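Local coordinates for protein lipase aflb (Neosartorya fumigata, PDB 6IDY) that probably hydrolyses ester bonds of lipids, as a lipase with an alpha/beta-hydrolase fold would, and carries a bound calcium ion, at residues A200-V205 / P283-Q288; P167-P172 / W232-L237; I207-V212 / G236-W241; T171-T176 / W194-Q199. All blocks are in the same frame, centred on the assembly; numbering follows the deposited sequence.

Contact 1: A200-V205 / P283-Q288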
loop_
_atom_site.group_PDB
_atom_site.type_symbol
_atom_site.label_atom_id
_atom_site.label_comp_id
_atom_site.label_asym_id
_atom_site.label_seq_id
_atom_site.Cartn_x
_atom_site.Cartn_y
_atom_site.Cartn_z
ATOM N N ALA A 200 -3.237 -2.509 -11.246
ATOM C CA ALA A 200 -2.881 -1.730 -10.058
ATOM C C ALA A 200 -3.786 -2.018 -8.852
ATOM O O ALA A 200 -4.367 -1.097 -8.274
ATOM C CB ALA A 200 -2.864 -0.234 -10.395
ATOM N N SER A 201 -3.943 -3.319 -8.506
ATOM C CA SER A 201 -4.746 -3.786 -7.362
ATOM C C SER A 201 -6.238 -3.373 -7.403
ATOM O O SER A 201 -6.891 -3.373 -6.361
ATOM C CB SER A 201 -4.107 -3.347 -6.040
ATOM O OG SER A 201 -2.731 -3.684 -5.986
ATOM N N LEU A 202 -6.771 -3.030 -8.587
ATOM C CA LEU A 202 -8.181 -2.628 -8.723
ATOM C C LEU A 202 -9.104 -3.800 -9.041
ATOM O O LEU A 202 -10.306 -3.697 -8.809
ATOM C CB LEU A 202 -8.378 -1.473 -9.708
ATOM C CG LEU A 202 -7.853 -0.109 -9.245
ATOM C CD1 LEU A 202 -7.839 0.862 -10.382
ATOM C CD2 LEU A 202 -8.672 0.447 -8.071
ATOM N N ASN A 203 -8.543 -4.936 -9.496
ATOM C CA ASN A 203 -9.322 -6.154 -9.716
ATOM C C ASN A 203 -9.587 -6.809 -8.354
ATOM O O ASN A 203 -9.091 -6.343 -7.320
ATOM C CB ASN A 203 -8.558 -7.166 -10.595
ATOM C CG ASN A 203 -8.398 -6.838 -12.053
ATOM O OD1 ASN A 203 -8.987 -5.902 -12.598
ATOM N ND2 ASN A 203 -7.591 -7.638 -12.722
ATOM N N ASP A 204 -10.356 -7.898 -8.376
ATOM C CA ASP A 204 -10.727 -8.739 -7.249
ATOM C C ASP A 204 -9.520 -8.980 -6.308
ATOM O O ASP A 204 -8.480 -9.477 -6.748
ATOM C CB ASP A 204 -11.265 -10.068 -7.815
ATOM C CG ASP A 204 -11.834 -11.066 -6.831
ATOM O OD1 ASP A 204 -11.718 -10.833 -5.606
ATOM O OD2 ASP A 204 -12.393 -12.080 -7.284
ATOM N N VAL A 205 -9.660 -8.584 -5.024
ATOM C CA VAL A 205 -8.633 -8.743 -3.975
ATOM C C VAL A 205 -8.201 -10.223 -3.857
ATOM O O VAL A 205 -7.023 -10.491 -3.627
ATOM C CB VAL A 205 -9.070 -8.139 -2.603
ATOM C CG1 VAL A 205 -7.988 -8.324 -1.536
ATOM C CG2 VAL A 205 -9.418 -6.658 -2.733
ATOM N N PRO A 283 -13.851 -3.888 -8.535
ATOM C CA PRO A 283 -14.047 -4.972 -7.557
ATOM C C PRO A 283 -13.368 -4.728 -6.211
ATOM O O PRO A 283 -14.027 -4.889 -5.191
ATOM C CB PRO A 283 -13.454 -6.199 -8.263
ATOM C CG PRO A 283 -13.592 -5.904 -9.705
ATOM C CD PRO A 283 -13.335 -4.422 -9.816
ATOM N N SER A 284 -12.076 -4.312 -6.202
ATOM C CA SER A 284 -11.336 -4.082 -4.957
ATOM C C SER A 284 -11.875 -2.914 -4.142
ATOM O O SER A 284 -11.785 -2.966 -2.918
ATOM C CB SER A 284 -9.840 -3.938 -5.207
ATOM O OG SER A 284 -9.497 -2.650 -5.685
ATOM N N LEU A 285 -12.449 -1.879 -4.801
ATOM C CA LEU A 285 -13.042 -0.749 -4.075
ATOM C C LEU A 285 -14.268 -1.237 -3.307
ATOM O O LEU A 285 -14.356 -1.005 -2.102
ATOM C CB LEU A 285 -13.404 0.441 -4.995
ATOM C CG LEU A 285 -12.265 1.107 -5.802
ATOM C CD1 LEU A 285 -12.713 2.436 -6.389
ATOM C CD2 LEU A 285 -11.008 1.331 -4.952
ATOM N N TRP A 286 -15.173 -1.977 -3.991
ATOM C CA TRP A 286 -16.368 -2.525 -3.367
ATOM C C TRP A 286 -16.059 -3.530 -2.265
ATOM O O TRP A 286 -16.705 -3.480 -1.218
ATOM C CB TRP A 286 -17.345 -3.102 -4.403
ATOM C CG TRP A 286 -18.208 -2.052 -5.043
ATOM C CD1 TRP A 286 -18.291 -1.759 -6.370
ATOM C CD2 TRP A 286 -19.064 -1.112 -4.369
ATOM N NE1 TRP A 286 -19.166 -0.714 -6.571
ATOM C CE2 TRP A 286 -19.660 -0.304 -5.360
ATOM C CE3 TRP A 286 -19.401 -0.889 -3.019
ATOM C CZ2 TRP A 286 -20.562 0.716 -5.050
ATOM C CZ3 TRP A 286 -20.313 0.109 -2.715
ATOM C CH2 TRP A 286 -20.886 0.896 -3.723
ATOM N N GLN A 287 -15.040 -4.391 -2.463
ATOM C CA GLN A 287 -14.630 -5.400 -1.466
ATOM C C GLN A 287 -14.059 -4.798 -0.189
ATOM O O GLN A 287 -14.083 -5.449 0.851
ATOM C CB GLN A 287 -13.602 -6.372 -2.061
ATOM C CG GLN A 287 -14.218 -7.339 -3.058
ATOM C CD GLN A 287 -13.165 -8.109 -3.807
ATOM O OE1 GLN A 287 -12.213 -7.549 -4.364
ATOM N NE2 GLN A 287 -13.335 -9.416 -3.853
ATOM N N GLN A 288 -13.548 -3.562 -0.261
ATOM C CA GLN A 288 -12.941 -2.904 0.891
ATOM C C GLN A 288 -13.954 -2.169 1.782
ATOM O O GLN A 288 -13.559 -1.440 2.693
ATOM C CB GLN A 288 -11.775 -2.009 0.461
ATOM C CG GLN A 288 -10.574 -2.869 0.066
ATOM C CD GLN A 288 -9.460 -2.058 -0.508
ATOM O OE1 GLN A 288 -9.429 -1.741 -1.702
ATOM N NE2 GLN A 288 -8.520 -1.705 0.335
#
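The first turn of helix 283-287 docks on loop 200-205, the link between strand 190-195 and helix 205-223, and Ser284 and Gln287 do most of the gripping. Ser284 uses both backbone and side chain. Ser284 N donates to Leu202 O at 3.2 Å along an almost straight N-H line, although it stands well above that carbonyl plane. Ser284 OG, turned between its own N and carbonyl carbon (chi1 79°), reaches Ser201 O at 2.8 Å, lying in the carbonyl plane on a lone pair. Two successive carbonyls of the loop are thus held by one serine.

In the alpha/beta-hydrolase fold this loop follows a strand of the central sheet, and here it runs straight into the N-cap of the next helix, Asp204. The Gln287 amide straddles that helix start. Gln287 OE1 accepts from Val205 N at 2.8 Å, nearly linearly (173°), while Gln287 NE2 donates to Asp204 OD1, also at 2.8 Å and from above the carboxylate plane, with the two planar groups turned 58° apart. Asp204 OD1 also takes the backbone N of Gln206, the N-cap bond, so two donors hold that one oxygen. Van der Waals contacts fill in the rest: Val205 CG2 rests against Ser284 CB at 3.7 Å, Pro283 CB lies against Asp204 N, and the apolar pair Leu202 CD2 and Leu285 CD2 meets at 4.0 Å beside Val422 of helix 414-424.

Contact 2: P167-P172 / W232-L237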
loop_
_atom_site.group_PDB
_atom_site.type_symbol
_atom_site.label_atom_id
_atom_site.label_comp_id
_atom_site.label_asym_id
_atom_site.label_seq_id
_atom_site.Cartn_x
_atom_site.Cartn_y
_atom_site.Cartn_z
ATOM N N PRO A 167 1.968 -3.442 -2.934
ATOM C CA PRO A 167 1.336 -2.129 -3.131
ATOM C C PRO A 167 -0.077 -2.025 -2.578
ATOM O O PRO A 167 -0.668 -3.034 -2.195
ATOM C CB PRO A 167 1.322 -1.997 -4.652
ATOM C CG PRO A 167 1.142 -3.396 -5.125
ATOM C CD PRO A 167 1.998 -4.211 -4.195
ATOM N N GLY A 168 -0.606 -0.804 -2.589
ATOM C CA GLY A 168 -1.963 -0.504 -2.170
ATOM C C GLY A 168 -2.884 -0.331 -3.360
ATOM O O GLY A 168 -2.494 -0.571 -4.508
ATOM N N THR A 169 -4.112 0.103 -3.085
ATOM C CA THR A 169 -5.156 0.310 -4.087
ATOM C C THR A 169 -4.790 1.355 -5.133
ATOM O O THR A 169 -4.290 2.437 -4.789
ATOM C CB THR A 169 -6.473 0.665 -3.388
ATOM O OG1 THR A 169 -6.822 -0.381 -2.483
ATOM C CG2 THR A 169 -7.607 0.913 -4.361
ATOM N N ALA A 170 -5.039 1.003 -6.419
ATOM C CA ALA A 170 -4.904 1.853 -7.603
ATOM C C ALA A 170 -3.504 2.434 -7.841
ATOM O O ALA A 170 -3.339 3.278 -8.725
ATOM C CB ALA A 170 -5.936 2.971 -7.532
ATOM N N THR A 171 -2.503 1.997 -7.063
ATOM C CA THR A 171 -1.164 2.573 -7.170
ATOM C C THR A 171 -0.105 1.493 -7.382
ATOM O O THR A 171 -0.000 0.587 -6.554
ATOM C CB THR A 171 -0.868 3.504 -5.970
ATOM O OG1 THR A 171 -2.085 4.080 -5.478
ATOM C CG2 THR A 171 0.099 4.626 -6.332
ATOM N N PRO A 172 0.661 1.553 -8.500
ATOM C CA PRO A 172 1.703 0.534 -8.737
ATOM C C PRO A 172 2.789 0.574 -7.667
ATOM O O PRO A 172 3.115 1.648 -7.171
ATOM C CB PRO A 172 2.275 0.904 -10.116
ATOM C CG PRO A 172 1.300 1.839 -10.719
ATOM C CD PRO A 172 0.648 2.557 -9.583
ATOM N N TRP A 232 1.268 -1.828 2.036
ATOM C CA TRP A 232 0.601 -0.546 2.181
ATOM C C TRP A 232 -0.856 -0.706 1.782
ATOM O O TRP A 232 -1.138 -1.380 0.796
ATOM C CB TRP A 232 1.266 0.569 1.334
ATOM C CG TRP A 232 0.547 1.892 1.428
ATOM C CD1 TRP A 232 0.273 2.595 2.567
ATOM C CD2 TRP A 232 -0.027 2.639 0.346
ATOM N NE1 TRP A 232 -0.439 3.734 2.260
ATOM C CE2 TRP A 232 -0.639 3.785 0.905
ATOM C CE3 TRP A 232 -0.065 2.465 -1.051
ATOM C CZ2 TRP A 232 -1.282 4.753 0.116
ATOM C CZ3 TRP A 232 -0.706 3.420 -1.828
ATOM C CH2 TRP A 232 -1.295 4.554 -1.247
ATOM N N SER A 233 -1.776 -0.098 2.559
ATOM C CA SER A 233 -3.209 -0.043 2.265
ATOM C C SER A 233 -3.788 -1.450 2.032
ATOM O O SER A 233 -3.586 -2.332 2.873
ATOM C CB SER A 233 -3.433 0.877 1.059
ATOM O OG SER A 233 -4.798 1.116 0.774
ATOM N N GLN A 234 -4.440 -1.671 0.868
ATOM C CA GLN A 234 -5.001 -2.954 0.447
ATOM C C GLN A 234 -3.956 -4.078 0.450
ATOM O O GLN A 234 -4.323 -5.243 0.577
ATOM C CB GLN A 234 -5.626 -2.827 -0.942
ATOM C CG GLN A 234 -6.470 -4.032 -1.338
ATOM C CD GLN A 234 -6.437 -4.255 -2.817
ATOM O OE1 GLN A 234 -6.165 -5.357 -3.291
ATOM N NE2 GLN A 234 -6.725 -3.218 -3.579
ATOM N N GLY A 235 -2.675 -3.719 0.336
ATOM C CA GLY A 235 -1.565 -4.671 0.405
ATOM C C GLY A 235 -1.634 -5.581 1.618
ATOM O O GLY A 235 -1.260 -6.754 1.532
ATOM N N GLY A 236 -2.128 -5.032 2.734
ATOM C CA GLY A 236 -2.351 -5.753 3.986
ATOM C C GLY A 236 -3.408 -6.826 3.823
ATOM O O GLY A 236 -3.229 -7.955 4.290
ATOM N N LEU A 237 -4.502 -6.491 3.107
ATOM C CA LEU A 237 -5.581 -7.440 2.820
ATOM C C LEU A 237 -5.084 -8.550 1.898
ATOM O O LEU A 237 -5.390 -9.715 2.138
ATOM C CB LEU A 237 -6.809 -6.743 2.195
ATOM C CG LEU A 237 -7.668 -5.905 3.135
ATOM C CD1 LEU A 237 -8.684 -5.092 2.346
ATOM C CD2 LEU A 237 -8.398 -6.783 4.142
#
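Gly168 packs its backbone straight against the sharp turn at Trp232-Gly235, which has the shape of a nucleophile elbow. Ser233 has a positive phi (54°, psi -125°), as the first central residue of this type II' beta turn, the strained conformation known for the nucleophile serine, and its OG is hydrogen-bonded to His361 NE2, consistent with the serine-histidine pair of a catalytic triad.

This is the tight side. Gly168 CA comes to 3.2 Å from Trp232 O and 3.8 Å from Ser233 CB, and Pro167 O lies 3.2 Å from Gly235 CA; the glycines at 168 and 235 let the two backbones come this close. With CG anti to the backbone N (chi1 -169°) and the chain then bent at chi2, Gln234 brings its NE2 to Thr169 OG1, a 3.0 Å bond with the oxygen close to the amide plane. NE2 also bonds Ser201 O, and Thr169 OG1 bonds Gln288 OE1, so the two side chains belong to a wider polar network.

The looser side lies toward Thr171, although it too is buried. There Thr171 OG1 merely approaches the indole rim, in the ring plane, 4.0 Å from Trp232 CZ3, and is itself turned back to bond Thr169 O.

Strands 161-166 and 227-232, parallel neighbours in the sheet, lead into these two loops, with helix 173-178 against Trp232 and helix 414-424 against Thr171.

Contact 3: I207-V212 / G236-W241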
loop_
_atom_site.group_PDB
_atom_site.type_symbol
_atom_site.label_atom_id
_atom_site.label_comp_id
_atom_site.label_asym_id
_atom_site.label_seq_id
_atom_site.Cartn_x
_atom_site.Cartn_y
_atom_site.Cartn_z
ATOM N N ILE A 207 -7.902 -12.354 -6.310
ATOM C CA ILE A 207 -6.963 -12.567 -7.415
ATOM C C ILE A 207 -5.649 -11.869 -7.065
ATOM O O ILE A 207 -4.585 -12.457 -7.244
ATOM C CB ILE A 207 -7.523 -12.061 -8.789
ATOM C CG1 ILE A 207 -8.883 -12.727 -9.180
ATOM C CG2 ILE A 207 -6.477 -12.192 -9.925
ATOM C CD1 ILE A 207 -8.929 -14.266 -9.278
ATOM N N ASN A 208 -5.725 -10.614 -6.566
ATOM C CA ASN A 208 -4.544 -9.829 -6.173
ATOM C C ASN A 208 -3.673 -10.586 -5.182
ATOM O O ASN A 208 -2.451 -10.565 -5.306
ATOM C CB ASN A 208 -4.954 -8.460 -5.595
ATOM C CG ASN A 208 -5.719 -7.592 -6.565
ATOM O OD1 ASN A 208 -5.686 -7.797 -7.779
ATOM N ND2 ASN A 208 -6.431 -6.599 -6.045
ATOM N N SER A 209 -4.318 -11.279 -4.220
ATOM C CA SER A 209 -3.684 -12.077 -3.171
ATOM C C SER A 209 -2.810 -13.214 -3.707
ATOM O O SER A 209 -1.824 -13.563 -3.062
ATOM C CB SER A 209 -4.744 -12.640 -2.234
ATOM O OG SER A 209 -5.500 -11.577 -1.682
ATOM N N GLU A 210 -3.173 -13.794 -4.869
ATOM C CA GLU A 210 -2.432 -14.882 -5.518
ATOM C C GLU A 210 -1.021 -14.434 -5.866
ATOM O O GLU A 210 -0.078 -15.218 -5.741
ATOM C CB GLU A 210 -3.148 -15.350 -6.789
ATOM C CG GLU A 210 -4.440 -16.092 -6.509
ATOM C CD GLU A 210 -4.985 -16.861 -7.691
ATOM O OE1 GLU A 210 -4.187 -17.291 -8.553
ATOM O OE2 GLU A 210 -6.218 -17.050 -7.749
ATOM N N TYR A 211 -0.880 -13.161 -6.288
ATOM C CA TYR A 211 0.407 -12.567 -6.621
ATOM C C TYR A 211 1.297 -12.471 -5.390
ATOM O O TYR A 211 2.493 -12.690 -5.509
ATOM C CB TYR A 211 0.224 -11.203 -7.302
ATOM C CG TYR A 211 -0.406 -11.320 -8.672
ATOM C CD1 TYR A 211 0.377 -11.498 -9.808
ATOM C CD2 TYR A 211 -1.789 -11.294 -8.831
ATOM C CE1 TYR A 211 -0.197 -11.634 -11.071
ATOM C CE2 TYR A 211 -2.377 -11.435 -10.087
ATOM C CZ TYR A 211 -1.575 -11.594 -11.205
ATOM O OH TYR A 211 -2.142 -11.693 -12.448
ATOM N N VAL A 212 0.707 -12.184 -4.209
ATOM C CA VAL A 212 1.421 -12.110 -2.932
ATOM C C VAL A 212 1.850 -13.521 -2.511
ATOM O O VAL A 212 3.018 -13.714 -2.178
ATOM C CB VAL A 212 0.626 -11.386 -1.808
ATOM C CG1 VAL A 212 1.411 -11.378 -0.495
ATOM C CG2 VAL A 212 0.269 -9.967 -2.216
ATOM N N GLY A 236 -2.128 -5.032 2.734
ATOM C CA GLY A 236 -2.351 -5.753 3.986
ATOM C C GLY A 236 -3.408 -6.826 3.823
ATOM O O GLY A 236 -3.229 -7.955 4.290
ATOM N N LEU A 237 -4.502 -6.491 3.107
ATOM C CA LEU A 237 -5.581 -7.440 2.820
ATOM C C LEU A 237 -5.084 -8.550 1.898
ATOM O O LEU A 237 -5.390 -9.715 2.138
ATOM C CB LEU A 237 -6.809 -6.743 2.195
ATOM C CG LEU A 237 -7.668 -5.905 3.135
ATOM C CD1 LEU A 237 -8.684 -5.092 2.346
ATOM C CD2 LEU A 237 -8.398 -6.783 4.142
ATOM N N ASP A 238 -4.297 -8.188 0.865
ATOM C CA ASP A 238 -3.739 -9.147 -0.093
ATOM C C ASP A 238 -2.823 -10.148 0.608
ATOM O O ASP A 238 -2.865 -11.337 0.290
ATOM C CB ASP A 238 -2.951 -8.422 -1.200
ATOM C CG ASP A 238 -3.734 -7.394 -1.997
ATOM O OD1 ASP A 238 -4.980 -7.443 -1.973
ATOM O OD2 ASP A 238 -3.099 -6.555 -2.657
ATOM N N THR A 239 -2.005 -9.661 1.568
ATOM C CA THR A 239 -1.069 -10.489 2.322
ATOM C C THR A 239 -1.797 -11.402 3.292
ATOM O O THR A 239 -1.495 -12.590 3.332
ATOM C CB THR A 239 0.013 -9.632 2.990
ATOM O OG1 THR A 239 0.574 -8.755 2.015
ATOM C CG2 THR A 239 1.124 -10.483 3.647
ATOM N N GLN A 240 -2.745 -10.849 4.072
ATOM C CA GLN A 240 -3.540 -11.612 5.038
ATOM C C GLN A 240 -4.320 -12.737 4.353
ATOM O O GLN A 240 -4.356 -13.850 4.882
ATOM C CB GLN A 240 -4.481 -10.681 5.832
ATOM C CG GLN A 240 -5.156 -11.353 7.034
ATOM C CD GLN A 240 -4.259 -11.630 8.225
ATOM O OE1 GLN A 240 -3.021 -11.491 8.185
ATOM N NE2 GLN A 240 -4.883 -12.047 9.325
ATOM N N TRP A 241 -4.928 -12.450 3.179
ATOM C CA TRP A 241 -5.656 -13.455 2.393
ATOM C C TRP A 241 -4.677 -14.535 1.898
ATOM O O TRP A 241 -4.976 -15.717 2.022
ATOM C CB TRP A 241 -6.430 -12.801 1.221
ATOM C CG TRP A 241 -7.329 -13.745 0.466
ATOM C CD1 TRP A 241 -6.967 -14.602 -0.533
ATOM C CD2 TRP A 241 -8.749 -13.896 0.629
ATOM N NE1 TRP A 241 -8.069 -15.285 -0.997
ATOM C CE2 TRP A 241 -9.181 -14.858 -0.314
ATOM C CE3 TRP A 241 -9.701 -13.325 1.499
ATOM C CZ2 TRP A 241 -10.519 -15.268 -0.410
ATOM C CZ3 TRP A 241 -11.034 -13.702 1.377
ATOM C CH2 TRP A 241 -11.433 -14.653 0.427
#
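Ser209 of helix 205-223 sets its side chain against Asp238 and Trp241 of helix 235-245. In this alpha/beta-hydrolase fold the two helices stand before and after strand 227-232, and here their axes come within 7.9 Å at a crossing angle of -72°. The steep crossing keeps the contact short, with its closest backbone approach where Ser209 CA comes 4.2 Å from Asp238 CA. Ser209 CB and Ser209 OG approach Asp238 O, at 3.4 and 3.3 Å. Ser209 CB also lies 3.4 Å from Trp241 CD1, while Ser209 OG sits 3.3 Å from Trp241 CB. One turn on, Val212 spreads its two branches: Val212 CG2 touches Asp238 CB at 3.7 Å, and Val212 CG1, anti to its own N (chi1 178°), meets Thr239 OG1 at 3.7 Å. Asn208 CB borders the Asp238 carboxylate.

The next shell fixes these groups. Ser209 OG is hydrogen-bonded back to Val205 O and Thr239 OG1 to Gly235 O, so both hydroxyls are tied within their own helices and the crossing is made by packing. Asn208 ND2 bonds Gln234 OE1, joining the first helix to the turn that opens the second. Beyond them, the Trp241 indole stacks on Phe294 and gives its NE1 to Tyr438 OH.

Contact 4: T171-T176 / W194-Q199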
loop_
_atom_site.group_PDB
_atom_site.type_symbol
_atom_site.label_atom_id
_atom_site.label_comp_id
_atom_site.label_asym_id
_atom_site.label_seq_id
_atom_site.Cartn_x
_atom_site.Cartn_y
_atom_site.Cartn_z
ATOM N N THR A 171 -2.503 1.997 -7.063
ATOM C CA THR A 171 -1.164 2.573 -7.170
ATOM C C THR A 171 -0.105 1.493 -7.382
ATOM O O THR A 171 -0.000 0.587 -6.554
ATOM C CB THR A 171 -0.868 3.504 -5.970
ATOM O OG1 THR A 171 -2.085 4.080 -5.478
ATOM C CG2 THR A 171 0.099 4.626 -6.332
ATOM N N PRO A 172 0.661 1.553 -8.500
ATOM C CA PRO A 172 1.703 0.534 -8.737
ATOM C C PRO A 172 2.789 0.574 -7.667
ATOM O O PRO A 172 3.115 1.648 -7.171
ATOM C CB PRO A 172 2.275 0.904 -10.116
ATOM C CG PRO A 172 1.300 1.839 -10.719
ATOM C CD PRO A 172 0.648 2.557 -9.583
ATOM N N ALA A 173 3.348 -0.593 -7.335
ATOM C CA ALA A 173 4.395 -0.762 -6.330
ATOM C C ALA A 173 5.641 0.050 -6.606
ATOM O O ALA A 173 6.128 0.733 -5.705
ATOM C CB ALA A 173 4.757 -2.231 -6.200
ATOM N N GLY A 174 6.139 -0.036 -7.841
ATOM C CA GLY A 174 7.354 0.633 -8.283
ATOM C C GLY A 174 7.400 2.100 -7.938
ATOM O O GLY A 174 8.328 2.540 -7.255
ATOM N N THR A 175 6.376 2.858 -8.372
ATOM C CA THR A 175 6.291 4.289 -8.087
ATOM C C THR A 175 6.040 4.539 -6.599
ATOM O O THR A 175 6.714 5.397 -6.025
ATOM C CB THR A 175 5.296 5.005 -9.015
ATOM O OG1 THR A 175 5.752 4.853 -10.359
ATOM C CG2 THR A 175 5.201 6.489 -8.716
ATOM N N THR A 176 5.099 3.790 -5.983
ATOM C CA THR A 176 4.751 3.886 -4.560
ATOM C C THR A 176 5.973 3.854 -3.647
ATOM O O THR A 176 6.169 4.766 -2.835
ATOM C CB THR A 176 3.776 2.768 -4.169
ATOM O OG1 THR A 176 2.572 2.956 -4.896
ATOM C CG2 THR A 176 3.484 2.710 -2.647
ATOM N N TRP A 194 9.688 -5.699 -5.343
ATOM C CA TRP A 194 8.325 -5.180 -5.265
ATOM C C TRP A 194 7.403 -5.893 -6.235
ATOM O O TRP A 194 7.820 -6.385 -7.282
ATOM C CB TRP A 194 8.230 -3.654 -5.362
ATOM C CG TRP A 194 8.962 -3.035 -6.505
ATOM C CD1 TRP A 194 8.472 -2.792 -7.753
ATOM C CD2 TRP A 194 10.276 -2.460 -6.467
ATOM N NE1 TRP A 194 9.422 -2.152 -8.517
ATOM C CE2 TRP A 194 10.537 -1.928 -7.750
ATOM C CE3 TRP A 194 11.280 -2.381 -5.485
ATOM C CZ2 TRP A 194 11.750 -1.296 -8.067
ATOM C CZ3 TRP A 194 12.481 -1.772 -5.802
ATOM C CH2 TRP A 194 12.711 -1.241 -7.081
ATOM N N LEU A 195 6.149 -6.005 -5.833
ATOM C CA LEU A 195 5.151 -6.721 -6.591
ATOM C C LEU A 195 4.231 -5.767 -7.328
ATOM O O LEU A 195 3.430 -5.080 -6.709
ATOM C CB LEU A 195 4.386 -7.632 -5.624
ATOM C CG LEU A 195 3.350 -8.575 -6.190
ATOM C CD1 LEU A 195 3.999 -9.700 -7.005
ATOM C CD2 LEU A 195 2.540 -9.156 -5.064
ATOM N N ASN A 196 4.360 -5.704 -8.651
ATOM C CA ASN A 196 3.462 -4.859 -9.427
ATOM C C ASN A 196 2.238 -5.707 -9.765
ATOM O O ASN A 196 2.294 -6.535 -10.677
ATOM C CB ASN A 196 4.149 -4.309 -10.674
ATOM C CG ASN A 196 5.255 -3.334 -10.362
ATOM O OD1 ASN A 196 5.066 -2.353 -9.635
ATOM N ND2 ASN A 196 6.435 -3.584 -10.912
ATOM N N ILE A 197 1.168 -5.560 -8.966
ATOM C CA ILE A 197 -0.082 -6.301 -9.158
ATOM C C ILE A 197 -0.794 -5.774 -10.415
ATOM O O ILE A 197 -1.018 -4.564 -10.504
ATOM C CB ILE A 197 -0.983 -6.282 -7.885
ATOM C CG1 ILE A 197 -0.265 -6.982 -6.691
ATOM C CG2 ILE A 197 -2.369 -6.904 -8.165
ATOM C CD1 ILE A 197 -0.916 -6.794 -5.290
ATOM N N PRO A 198 -1.100 -6.647 -11.417
ATOM C CA PRO A 198 -1.777 -6.169 -12.642
ATOM C C PRO A 198 -3.099 -5.460 -12.353
ATOM O O PRO A 198 -3.811 -5.827 -11.413
ATOM C CB PRO A 198 -1.983 -7.451 -13.465
ATOM C CG PRO A 198 -0.957 -8.415 -12.935
ATOM C CD PRO A 198 -0.865 -8.107 -11.471
ATOM N N GLN A 199 -3.394 -4.406 -13.147
ATOM C CA GLN A 199 -4.575 -3.538 -13.032
ATOM C C GLN A 199 -4.481 -2.694 -11.745
ATOM O O GLN A 199 -5.497 -2.231 -11.215
ATOM C CB GLN A 199 -5.904 -4.340 -13.131
ATOM C CG GLN A 199 -6.237 -4.895 -14.527
ATOM C CD GLN A 199 -5.275 -5.941 -15.052
ATOM O OE1 GLN A 199 -4.454 -5.671 -15.935
ATOM N NE2 GLN A 199 -5.349 -7.154 -14.530
HETATM O O HOH W 1 1.051 -2.665 -8.347
#
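Asn196, just past the end of strand 190-195, turns its amide to the opening of helix 173-178. CG lies anti to the carbonyl carbon (chi1 -67°), and the amide is then rotated so that Asn196 OD1 accepts from Gly174 N at 3.1 Å, with the donor in the carbonyl plane and the N-H line at 159°. ND2 is held by Leu110 O and Ser112 O, which fixes the amide's rotation.

Trp194 adopts the less usual first torsion, with CG between its N and carbonyl carbon (chi1 50°). That swings the indole beside the helix start, where Trp194 NE1 lies 3.5 Å from Gly174 CA while bonding Leu110 O. Ala173 CB touches Trp194 CB at 3.8 Å and, roughly at right angles to that, Leu195 O at 3.2 Å. A water bridges the segments, accepting from Ala173 N and, weakly, from Ile197 N. Thr176 OG1 folds back onto Pro172 O at 2.7 Å, an oxygen that also takes Thr176 N.

The contact closes the beta-alpha-beta unit of strand 161-166, helix 173-178 and strand 190-195; Leu195 pairs with Leu165 in the sheet, Trp194 with His148 of the edge strand, and helix 414-424 packs on Pro172 and Thr175.

Overall arrangement
From the N terminus, contacts 2 and 4 set out from the same loop after strand 161-166. Contact 4 closes first, at the end of strand 190-195, and completes a beta-alpha-beta unit. Contact 2 runs on to the turn after strand 227-232. Contact 1 opens at 200-205, inside the loop closed by contact 2, and ends beyond it at helix 283-287, so the two cross. Contact 3 is nested within contact 1 and finishes on helix 235-245, where contact 2 also ends. Contact 4 is in series with contacts 1 and 3. Together they bind the loops at the sheet's strand ends to helices 173-178, 205-223, 235-245 and 283-287.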